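Local coordinates for histone FOLD protein (Methanopyrus kandleri, PDB 1F1E) that is an archaeal histone with two histone-fold sequences in one chain, probably able to dimerise through them and, as histones do, to bind DNA, at residues A[117-129]-A[135-147]. Residues are numbered along the deposited sequence; the frame is centred on the assembly and turned at random. Where two conformers were deposited one is given.
Sequences EELGEKAAEYADE and VQGEDVEKAITYS
Y126 lies across the helix of D139, K142, A143 and Y146. Its CB comes 3.7 Å from D139 OD1. With CG anti to the carbonyl carbon (chi1 -75°), the ring turns one face to K142, whose CB makes a CH-pi contact 3.9 Å from the centroid of the Y126 ring, 22° off the normal. K142 CD runs on over CG and CD1 of Y126, while Y126 CE2 meets the backbone N of A143 at 3.5 Å. The hydroxyl ends against Y146, Y126 OH to Y146 CD2 3.4 Å, the two side chains crossing at about a right angle. Replacing Y126 by an alanine would remove the ring and probably leave K142 CB without its aromatic face and a gap between D139 and Y146. Beyond the ring, in the conformer described, K142 NZ donates to a water that itself donates to Y126 O, bridging the helices, whose segment axes approach to 8.0 Å at 123°. This is the second histone fold of the chain: the C-terminal end of its long central helix, 102-129, a short strand holding V135, then the closing helix 137-147. Small residues let the helices meet: A143 CB fits among L119, K122, A123 and Y126, 3.7 Å from A123 N. L119 is a second knob, among V140, A143, I144 and S147, its CD1 reaching S147 OG and the backbone of A143, both methyls lying near I144 CG1; F14 of helix 7-15 touches L119 too. K122, bent at chi2, lays CE obliquely near the Y146 ring and carries NZ to a salt bridge with E125 OE1. At the other end, D139 OD2 accepts from Q136 N (2.8 Å, nearly straight), with the same oxygen beside A127 CB, and forms a salt bridge with R132.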
ATOM      1  N   GLU A 117       3.123  -8.790 -13.064  1.00 10.89           N
ATOM      2  CA  GLU A 117       3.448 -10.198 -13.024  1.00 12.30           C
ATOM      3  C   GLU A 117       3.063 -10.814 -11.696  1.00 11.75           C
ATOM      4  O   GLU A 117       2.485 -11.882 -11.608  1.00 13.14           O
ATOM      5  CB  GLU A 117       4.953 -10.327 -13.274  1.00 13.89           C
ATOM      6  CG  GLU A 117       5.445 -11.769 -13.313  1.00 15.89           C
ATOM      7  CD  GLU A 117       6.957 -11.737 -13.493  1.00 17.93           C
ATOM      8  OE1 GLU A 117       7.690 -11.403 -12.552  1.00 18.76           O
ATOM      9  OE2 GLU A 117       7.320 -12.056 -14.629  1.00 21.04           O
ATOM     10  N   GLU A 118       3.352 -10.111 -10.613  1.00 10.62           N
ATOM     11  CA  GLU A 118       2.984 -10.566  -9.280  1.00 11.33           C
ATOM     12  C   GLU A 118       1.470 -10.681  -9.090  1.00  9.98           C
ATOM     13  O   GLU A 118       0.951 -11.619  -8.470  1.00 10.07           O
ATOM     14  CB  GLU A 118       3.563  -9.646  -8.238  1.00 12.80           C
ATOM     15  CG  GLU A 118       3.601 -10.180  -6.854  0.57 13.70           C
ATOM     16  CD  GLU A 118       4.401  -9.126  -6.061  0.57 14.26           C
ATOM     17  OE1 GLU A 118       5.452  -9.425  -5.486  0.57 16.81           O
ATOM     18  OE2 GLU A 118       3.898  -7.985  -6.069  0.57 12.59           O
ATOM     19  N   LEU A 119       0.794  -9.738  -9.711  1.00  9.67           N
ATOM     20  CA  LEU A 119      -0.678  -9.878  -9.721  1.00  9.61           C
ATOM     21  C   LEU A 119      -1.130 -11.135 -10.429  1.00  9.94           C
ATOM     22  O   LEU A 119      -2.080 -11.792  -9.976  1.00 10.99           O
ATOM     23  CB  LEU A 119      -1.258  -8.639 -10.367  1.00  9.70           C
ATOM     24  CG  LEU A 119      -2.741  -8.381 -10.169  1.00 10.84           C
ATOM     25  CD1 LEU A 119      -3.013  -7.993  -8.695  1.00 12.77           C
ATOM     26  CD2 LEU A 119      -3.246  -7.401 -11.199  1.00 14.09           C
ATOM     27  N   GLY A 120      -0.475 -11.475 -11.525  1.00 11.05           N
ATOM     28  CA  GLY A 120      -0.792 -12.685 -12.243  1.00 11.24           C
ATOM     29  C   GLY A 120      -0.511 -13.897 -11.364  1.00 12.26           C
ATOM     30  O   GLY A 120      -1.247 -14.877 -11.287  1.00 13.91           O
ATOM     31  N   GLU A 121       0.588 -13.874 -10.618  1.00 11.67           N
ATOM     32  CA  GLU A 121       0.853 -14.986  -9.715  1.00 14.04           C
ATOM     33  C   GLU A 121      -0.234 -15.144  -8.672  1.00 13.12           C
ATOM     34  O   GLU A 121      -0.669 -16.249  -8.321  1.00 14.42           O
ATOM     35  CB  GLU A 121       2.169 -14.777  -8.987  1.00 15.94           C
ATOM     36  CG  GLU A 121       3.374 -14.776  -9.872  1.00 18.31           C
ATOM     37  CD  GLU A 121       4.668 -14.397  -9.181  1.00 20.93           C
ATOM     38  OE1 GLU A 121       5.661 -14.223  -9.901  1.00 24.26           O
ATOM     39  OE2 GLU A 121       4.765 -14.377  -7.916  1.00 29.70           O
ATOM     40  N   LYS A 122      -0.678 -14.041  -8.088  1.00 12.48           N
ATOM     41  CA  LYS A 122      -1.689 -14.092  -7.083  1.00 11.85           C
ATOM     42  C   LYS A 122      -3.021 -14.574  -7.664  1.00 12.13           C
ATOM     43  O   LYS A 122      -3.736 -15.380  -7.053  1.00 12.74           O
ATOM     44  CB  LYS A 122      -1.835 -12.705  -6.415  1.00 13.28           C
ATOM     45  CG  LYS A 122      -2.735 -12.770  -5.150  1.00 16.14           C
ATOM     46  CD  LYS A 122      -2.075 -13.566  -4.051  1.00 20.55           C
ATOM     47  CE  LYS A 122      -2.808 -13.635  -2.735  1.00 22.18           C
ATOM     48  NZ  LYS A 122      -1.946 -14.554  -1.910  1.00 24.21           N
ATOM     49  N   ALA A 123      -3.362 -14.049  -8.854  1.00 11.95           N
ATOM     50  CA  ALA A 123      -4.591 -14.509  -9.508  1.00 12.12           C
ATOM     51  C   ALA A 123      -4.528 -16.020  -9.786  1.00 14.62           C
ATOM     52  O   ALA A 123      -5.539 -16.701  -9.658  1.00 16.46           O
ATOM     53  CB  ALA A 123      -4.799 -13.688 -10.784  1.00 13.50           C
ATOM     54  N   ALA A 124      -3.361 -16.513 -10.186  1.00 15.26           N
ATOM     55  CA  ALA A 124      -3.137 -17.924 -10.479  1.00 16.92           C
ATOM     56  C   ALA A 124      -3.397 -18.726  -9.212  1.00 17.87           C
ATOM     57  O   ALA A 124      -4.048 -19.797  -9.215  1.00 20.77           O
ATOM     58  CB  ALA A 124      -1.781 -18.179 -11.083  1.00 20.57           C
ATOM     59  N   GLU A 125      -2.949 -18.176  -8.099  1.00 18.45           N
ATOM     60  CA  GLU A 125      -3.151 -18.842  -6.828  1.00 20.00           C
ATOM     61  C   GLU A 125      -4.633 -18.966  -6.508  1.00 18.91           C
ATOM     62  O   GLU A 125      -5.112 -20.001  -6.022  1.00 19.47           O
ATOM     63  CB  GLU A 125      -2.364 -18.077  -5.744  1.00 21.27           C
ATOM     64  CG  GLU A 125      -2.726 -18.527  -4.339  1.00 22.00           C
ATOM     65  CD  GLU A 125      -1.971 -17.764  -3.268  1.00 24.87           C
ATOM     66  OE1 GLU A 125      -1.273 -16.757  -3.478  1.00 24.70           O
ATOM     67  OE2 GLU A 125      -2.125 -18.250  -2.124  1.00 31.79           O
ATOM     68  N   TYR A 126      -5.412 -17.934  -6.806  1.00 18.25           N
ATOM     69  CA  TYR A 126      -6.864 -18.041  -6.581  1.00 18.76           C
ATOM     70  C   TYR A 126      -7.520 -19.029  -7.529  1.00 19.58           C
ATOM     71  O   TYR A 126      -8.441 -19.760  -7.135  1.00 19.78           O
ATOM     72  CB  TYR A 126      -7.492 -16.678  -6.665  1.00 19.11           C
ATOM     73  CG  TYR A 126      -7.260 -15.772  -5.457  1.00 20.79           C
ATOM     74  CD1 TYR A 126      -7.614 -16.229  -4.158  1.00 23.99           C
ATOM     75  CD2 TYR A 126      -6.693 -14.537  -5.563  1.00 19.86           C
ATOM     76  CE1 TYR A 126      -7.375 -15.368  -3.085  1.00 25.40           C
ATOM     77  CE2 TYR A 126      -6.477 -13.693  -4.481  1.00 19.53           C
ATOM     78  CZ  TYR A 126      -6.820 -14.123  -3.230  1.00 23.11           C
ATOM     79  OH  TYR A 126      -6.621 -13.312  -2.156  1.00 26.24           O
ATOM     80  N   ALA A 127      -7.046 -19.082  -8.785  1.00 19.07           N
ATOM     81  CA  ALA A 127      -7.625 -20.095  -9.660  1.00 20.58           C
ATOM     82  C   ALA A 127      -7.320 -21.492  -9.154  1.00 22.83           C
ATOM     83  O   ALA A 127      -8.149 -22.403  -9.207  1.00 24.56           O
ATOM     84  CB  ALA A 127      -7.036 -19.900 -11.033  1.00 18.47           C
ATOM     85  N   ASP A 128      -6.086 -21.700  -8.716  1.00 23.02           N
ATOM     86  CA  ASP A 128      -5.736 -22.990  -8.105  1.00 25.59           C
ATOM     87  C   ASP A 128      -6.689 -23.334  -6.997  1.00 28.50           C
ATOM     88  O   ASP A 128      -7.107 -24.470  -6.839  1.00 31.05           O
ATOM     89  CB  ASP A 128      -4.328 -22.841  -7.534  1.00 26.88           C
ATOM     90  CG  ASP A 128      -3.230 -22.913  -8.577  1.00 28.59           C
ATOM     91  OD1 ASP A 128      -3.557 -23.160  -9.771  1.00 28.80           O
ATOM     92  OD2 ASP A 128      -2.045 -22.740  -8.200  1.00 29.59           O
ATOM     93  N   GLU A 129      -7.066 -22.330  -6.193  1.00 28.45           N
ATOM     94  CA  GLU A 129      -7.849 -22.615  -5.003  1.00 30.76           C
ATOM     95  C   GLU A 129      -9.197 -23.182  -5.416  1.00 32.43           C
ATOM     96  O   GLU A 129      -9.761 -23.969  -4.668  1.00 34.22           O
ATOM     97  CB  GLU A 129      -8.058 -21.384  -4.109  1.00 34.20           C
ATOM     98  CG  GLU A 129      -6.890 -21.095  -3.182  1.00 37.43           C
ATOM     99  CD  GLU A 129      -7.084 -19.809  -2.383  1.00 40.75           C
ATOM    100  OE1 GLU A 129      -8.222 -19.267  -2.377  1.00 46.24           O
ATOM    101  OE2 GLU A 129      -6.109 -19.343  -1.742  1.00 45.43           O
ATOM    102  N   VAL A 135      -7.490 -18.604 -15.383  1.00 22.32           N
ATOM    103  CA  VAL A 135      -7.558 -17.453 -14.519  1.00 20.73           C
ATOM    104  C   VAL A 135      -8.699 -16.614 -15.084  1.00 20.94           C
ATOM    105  O   VAL A 135      -8.730 -16.270 -16.293  1.00 24.44           O
ATOM    106  CB  VAL A 135      -6.222 -16.714 -14.524  1.00 20.51           C
ATOM    107  CG1 VAL A 135      -6.362 -15.365 -13.827  1.00 23.07           C
ATOM    108  CG2 VAL A 135      -5.192 -17.637 -13.892  1.00 21.40           C
ATOM    109  N   GLN A 136      -9.630 -16.335 -14.189  1.00 21.37           N
ATOM    110  CA  GLN A 136     -10.900 -15.672 -14.456  1.00 23.25           C
ATOM    111  C   GLN A 136     -10.955 -14.314 -13.815  1.00 20.11           C
ATOM    112  O   GLN A 136     -10.096 -14.003 -12.947  1.00 19.09           O
ATOM    113  CB  GLN A 136     -11.969 -16.636 -13.930  1.00 24.93           C
ATOM    114  CG  GLN A 136     -11.939 -17.869 -14.879  1.00 27.16           C
ATOM    115  CD  GLN A 136     -13.043 -18.849 -14.619  1.00 29.46           C
ATOM    116  OE1 GLN A 136     -13.376 -19.665 -15.486  1.00 36.14           O
ATOM    117  NE2 GLN A 136     -13.615 -18.797 -13.424  1.00 35.70           N
ATOM    118  N   GLY A 137     -11.884 -13.489 -14.223  1.00 19.71           N
ATOM    119  CA  GLY A 137     -11.960 -12.132 -13.731  1.00 18.93           C
ATOM    120  C   GLY A 137     -12.047 -12.145 -12.199  1.00 18.17           C
ATOM    121  O   GLY A 137     -11.375 -11.262 -11.604  1.00 17.22           O
ATOM    122  N   GLU A 138     -12.773 -13.103 -11.596  1.00 17.51           N
ATOM    123  CA  GLU A 138     -12.888 -13.102 -10.115  1.00 18.42           C
ATOM    124  C   GLU A 138     -11.528 -13.299  -9.507  1.00 15.66           C
ATOM    125  O   GLU A 138     -11.224 -12.758  -8.449  1.00 15.02           O
ATOM    126  CB  GLU A 138     -13.802 -14.198  -9.538  1.00 22.07           C
ATOM    127  N   ASP A 139     -10.639 -14.068 -10.109  1.00 15.90           N
ATOM    128  CA  ASP A 139      -9.321 -14.277  -9.511  1.00 14.06           C
ATOM    129  C   ASP A 139      -8.490 -13.029  -9.519  1.00 12.75           C
ATOM    130  O   ASP A 139      -7.736 -12.705  -8.620  1.00 13.23           O
ATOM    131  CB  ASP A 139      -8.624 -15.333 -10.392  1.00 15.54           C
ATOM    132  CG  ASP A 139      -9.360 -16.664 -10.419  1.00 17.39           C
ATOM    133  OD1 ASP A 139      -9.925 -17.042  -9.370  1.00 19.04           O
ATOM    134  OD2 ASP A 139      -9.332 -17.252 -11.536  1.00 19.33           O
ATOM    135  N   VAL A 140      -8.621 -12.286 -10.634  1.00 11.78           N
ATOM    136  CA  VAL A 140      -7.925 -11.029 -10.770  1.00 12.18           C
ATOM    137  C   VAL A 140      -8.471  -9.993  -9.814  1.00 11.83           C
ATOM    138  O   VAL A 140      -7.689  -9.276  -9.149  1.00 11.76           O
ATOM    139  CB  VAL A 140      -7.949 -10.442 -12.195  1.00 13.34           C
ATOM    140  CG1 VAL A 140      -7.008  -9.235 -12.247  1.00 16.15           C
ATOM    141  CG2 VAL A 140      -7.562 -11.473 -13.224  1.00 13.82           C
ATOM    142  N   GLU A 141      -9.796  -9.910  -9.681  1.00 12.68           N
ATOM    143  CA  GLU A 141     -10.391  -8.989  -8.743  1.00 13.45           C
ATOM    144  C   GLU A 141      -9.937  -9.229  -7.305  1.00 12.07           C
ATOM    145  O   GLU A 141      -9.557  -8.303  -6.577  1.00 12.33           O
ATOM    146  CB  GLU A 141     -11.933  -9.121  -8.803  1.00 16.25           C
ATOM    147  CG  GLU A 141     -12.567  -8.572 -10.058  1.00 19.83           C
ATOM    148  CD  GLU A 141     -13.986  -9.015 -10.303  1.00 22.99           C
ATOM    149  OE1 GLU A 141     -14.516  -8.667 -11.355  1.00 26.46           O
ATOM    150  OE2 GLU A 141     -14.575  -9.758  -9.467  1.00 31.43           O
ATOM    151  N   LYS A 142      -9.897 -10.498  -6.937  1.00 13.34           N
ATOM    152  CA  LYS A 142      -9.452 -10.842  -5.581  1.00 13.12           C
ATOM    153  C   LYS A 142      -7.977 -10.545  -5.367  1.00 12.30           C
ATOM    154  O   LYS A 142      -7.542 -10.042  -4.328  1.00 11.58           O
ATOM    155  CB  LYS A 142      -9.699 -12.344  -5.343  0.54 14.74           C
ATOM    156  CG  LYS A 142     -11.079 -12.871  -5.053  0.54 17.50           C
ATOM    157  CD  LYS A 142     -10.958 -14.395  -4.947  0.54 19.51           C
ATOM    158  CE  LYS A 142     -12.184 -15.228  -4.657  0.54 21.05           C
ATOM    159  NZ  LYS A 142     -11.817 -16.677  -4.488  0.54 26.11           N
ATOM    160  N   ALA A 143      -7.177 -10.826  -6.450  1.00 12.40           N
ATOM    161  CA  ALA A 143      -5.771 -10.487  -6.376  1.00 11.69           C
ATOM    162  C   ALA A 143      -5.510  -8.994  -6.197  1.00 10.34           C
ATOM    163  O   ALA A 143      -4.654  -8.574  -5.397  1.00 10.48           O
ATOM    164  CB  ALA A 143      -5.041 -11.010  -7.607  1.00 12.72           C
ATOM    165  N   ILE A 144      -6.287  -8.163  -6.913  1.00 11.27           N
ATOM    166  CA  ILE A 144      -6.203  -6.713  -6.756  1.00 10.04           C
ATOM    167  C   ILE A 144      -6.560  -6.290  -5.358  1.00  9.81           C
ATOM    168  O   ILE A 144      -5.814  -5.513  -4.769  1.00 10.34           O
ATOM    169  CB  ILE A 144      -7.063  -6.073  -7.854  1.00 10.11           C
ATOM    170  CG1 ILE A 144      -6.496  -6.220  -9.259  1.00  8.71           C
ATOM    171  CG2 ILE A 144      -7.314  -4.632  -7.540  1.00 13.26           C
ATOM    172  CD1 ILE A 144      -7.448  -5.947 -10.396  1.00 11.04           C
ATOM    173  N   THR A 145      -7.708  -6.789  -4.896  1.00 11.57           N
ATOM    174  CA  THR A 145      -8.189  -6.289  -3.605  1.00 11.33           C
ATOM    175  C   THR A 145      -7.224  -6.675  -2.501  1.00 11.58           C
ATOM    176  O   THR A 145      -6.926  -5.882  -1.617  1.00 11.79           O
ATOM    177  CB  THR A 145      -9.572  -6.894  -3.370  0.62 12.09           C
ATOM    178  OG1 THR A 145     -10.511  -6.212  -4.179  0.62 15.94           O
ATOM    179  CG2 THR A 145      -9.888  -6.659  -1.922  0.62 13.64           C
ATOM    180  N   TYR A 146      -6.737  -7.911  -2.568  1.00 12.51           N
ATOM    181  CA  TYR A 146      -5.900  -8.436  -1.512  1.00 14.28           C
ATOM    182  C   TYR A 146      -4.597  -7.681  -1.571  1.00 13.63           C
ATOM    183  O   TYR A 146      -4.131  -7.093  -0.605  1.00 14.12           O
ATOM    184  CB  TYR A 146      -5.726  -9.929  -1.710  1.00 16.86           C
ATOM    185  CG  TYR A 146      -4.995 -10.616  -0.609  1.00 17.61           C
ATOM    186  CD1 TYR A 146      -3.592 -10.635  -0.610  1.00 16.70           C
ATOM    187  CD2 TYR A 146      -5.642 -11.288   0.433  1.00 20.11           C
ATOM    188  CE1 TYR A 146      -2.872 -11.258   0.377  1.00 17.33           C
ATOM    189  CE2 TYR A 146      -4.945 -11.897   1.442  1.00 20.52           C
ATOM    190  CZ  TYR A 146      -3.571 -11.876   1.394  1.00 19.84           C
ATOM    191  OH  TYR A 146      -2.862 -12.498   2.365  1.00 22.83           O
ATOM    192  N   SER A 147      -3.960  -7.701  -2.752  1.00 13.07           N
ATOM    193  CA  SER A 147      -2.614  -7.222  -2.798  1.00 14.45           C
ATOM    194  C   SER A 147      -2.396  -5.716  -2.730  1.00 12.70           C
ATOM    195  O   SER A 147      -1.302  -5.305  -2.345  1.00 12.23           O
ATOM    196  CB  SER A 147      -1.912  -7.812  -4.016  1.00 17.24           C
ATOM    197  OG  SER A 147      -2.371  -7.219  -5.189  1.00 18.32           O
TER
HETATM  198  O   HOH W   1     -10.330 -18.884  -5.586  0.50 37.47           O